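Local coordinates for protein transcriptional activator TenA-1 (Sulfolobus solfataricus P2, PDB 2QZC) that probably acts as a TenA-like thiaminase of the TENA/THI-4/PQQC family, built on the all-helical heme oxygenase-like fold, at residues W203-S206 with L207-D210. Sequence-based numbering, arbitrary orientation.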
loop_
_atom_site.group_PDB
_atom_site.type_symbol
_atom_site.label_atom_id
_atom_site.label_comp_id
_atom_site.label_asym_id
_atom_site.label_seq_id
_atom_site.Cartn_x
_atom_site.Cartn_y
_atom_site.Cartn_z
ATOM N N TRP A 203 -17.820 -11.223 -16.865
ATOM C CA TRP A 203 -17.626 -12.251 -17.901
ATOM C C TRP A 203 -18.685 -12.098 -18.987
ATOM O O TRP A 203 -18.375 -12.268 -20.168
ATOM C CB TRP A 203 -17.754 -13.649 -17.328
ATOM C CG TRP A 203 -16.882 -14.173 -16.268
ATOM C CD1 TRP A 203 -17.310 -14.821 -15.138
ATOM C CD2 TRP A 203 -15.454 -14.221 -16.234
ATOM N NE1 TRP A 203 -16.245 -15.276 -14.428
ATOM C CE2 TRP A 203 -15.095 -14.891 -15.042
ATOM C CE3 TRP A 203 -14.435 -13.731 -17.088
ATOM C CZ2 TRP A 203 -13.742 -15.100 -14.646
ATOM C CZ3 TRP A 203 -13.132 -13.937 -16.722
ATOM C CH2 TRP A 203 -12.795 -14.645 -15.484
ATOM N N ASP A 204 -19.945 -11.851 -18.612
ATOM C CA ASP A 204 -21.084 -11.599 -19.549
ATOM C C ASP A 204 -20.703 -10.475 -20.546
ATOM O O ASP A 204 -20.891 -10.561 -21.770
ATOM C CB ASP A 204 -22.394 -11.081 -18.835
ATOM C CG ASP A 204 -23.134 -12.103 -17.890
ATOM O OD1 ASP A 204 -22.903 -13.308 -18.014
ATOM O OD2 ASP A 204 -23.964 -11.644 -16.996
ATOM N N ALA A 205 -20.215 -9.376 -19.990
ATOM C CA ALA A 205 -19.893 -8.179 -20.762
ATOM C C ALA A 205 -18.747 -8.414 -21.740
ATOM O O ALA A 205 -18.722 -7.808 -22.832
ATOM C CB ALA A 205 -19.577 -7.011 -19.819
ATOM N N SER A 206 -17.821 -9.306 -21.372
ATOM C CA SER A 206 -16.716 -9.673 -22.254
ATOM C C SER A 206 -17.239 -10.570 -23.386
ATOM O O SER A 206 -16.872 -10.355 -24.544
ATOM C CB SER A 206 -15.560 -10.295 -21.479
ATOM O OG SER A 206 -14.839 -9.301 -20.753
ATOM N N LEU A 207 -18.076 -11.571 -23.087
ATOM C CA LEU A 207 -18.649 -12.407 -24.174
ATOM C C LEU A 207 -19.402 -11.568 -25.217
ATOM O O LEU A 207 -19.355 -11.858 -26.409
ATOM C CB LEU A 207 -19.542 -13.515 -23.592
ATOM C CG LEU A 207 -18.864 -14.616 -22.802
ATOM C CD1 LEU A 207 -19.908 -15.586 -22.188
ATOM C CD2 LEU A 207 -17.861 -15.393 -23.665
ATOM N N ARG A 208 -20.072 -10.504 -24.774
ATOM C CA ARG A 208 -20.834 -9.620 -25.647
ATOM C C ARG A 208 -19.989 -8.512 -26.263
ATOM O O ARG A 208 -20.467 -7.818 -27.178
ATOM C CB ARG A 208 -21.951 -8.936 -24.852
ATOM C CG ARG A 208 -23.047 -9.848 -24.321
ATOM C CD ARG A 208 -24.209 -9.034 -23.803
ATOM N NE ARG A 208 -23.833 -8.196 -22.659
ATOM C CZ ARG A 208 -24.101 -8.432 -21.380
ATOM N NH1 ARG A 208 -24.797 -9.467 -20.979
ATOM N NH2 ARG A 208 -23.665 -7.585 -20.451
ATOM N N LYS A 209 -18.767 -8.287 -25.759
ATOM C CA LYS A 209 -17.958 -7.128 -26.105
ATOM C C LYS A 209 -18.794 -5.851 -25.962
ATOM O O LYS A 209 -18.949 -5.071 -26.906
ATOM C CB LYS A 209 -17.275 -7.257 -27.474
ATOM C CG LYS A 209 -16.281 -8.407 -27.505
ATOM C CD LYS A 209 -15.298 -8.363 -28.693
ATOM C CE LYS A 209 -15.979 -8.296 -30.011
ATOM N NZ LYS A 209 -14.908 -8.085 -31.067
ATOM N N ASP A 210 -19.305 -5.620 -24.748
ATOM C CA ASP A 210 -20.140 -4.447 -24.460
ATOM C C ASP A 210 -19.448 -3.120 -24.762
ATOM O O ASP A 210 -18.233 -3.025 -24.703
ATOM C CB ASP A 210 -20.573 -4.394 -23.000
ATOM C CG ASP A 210 -21.662 -5.366 -22.628
ATOM O OD1 ASP A 210 -22.342 -5.949 -23.533
ATOM O OD2 ASP A 210 -21.893 -5.479 -21.394
HETATM O O HOH W 1 -25.276 -9.586 -18.097
#
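Arg-208 lies back over the last turn of helix 186-208, its guanidinium laid face-down on the backbone of Asp-204 and Ala-205 and gripped at the edge by Asp-210, where a Schellman motif ends this helix of the heme oxygenase-like fold. Lys-209 takes the positive phi (50°); the next residue's Asp-210 N hydrogen-bonds Ala-205 O nearly straight at 3.0 Å, in the carbonyl plane, while Lys-209 N hydrogen-bonds Ser-206 O from well above its carbonyl plane. The Arg-208 chain bends at chi3 (-64°), which brings the guanidinium back over the Asp-204 carbonyl. One face then rests on the backbone: Asp-204 O sits over the centre of the Arg-208 guanidinium, 3.8 Å above its plane, and Ala-205 N lies nearer the rim. Along its edge, NE and NH2 grip the Asp-210 carboxylate in a side-on salt bridge of two hydrogen bonds, one nitrogen to each oxygen. Arg-208 NE to Asp-210 OD1 is 2.8 Å and Arg-208 NH2 to Asp-210 OD2 2.9 Å, both almost straight; OD2 offers its syn lone pair, and both oxygens lie close to the guanidinium plane. The same carboxylate leans on Ala-205, Asp-210 OD2 coming within 3.2 Å of Ala-205 CB. An alanine in place of Asp-210 would probably leave the Arg-208 guanidinium without its charged mate and freer to swing off the turn. Around the turn, Leu-207 packs on residues of helix 26-32, the Trp-203 indole stacks with Phe-27, and Lys-209 NZ forms a salt bridge with Asp-39, tying the helix end to its neighbours. In the conformer described, one of two for Asp-204, its OD1 bonds His-25 NE2, whereas OD2 accepts from a water that in turn takes a hydrogen bond from Arg-208 NH1.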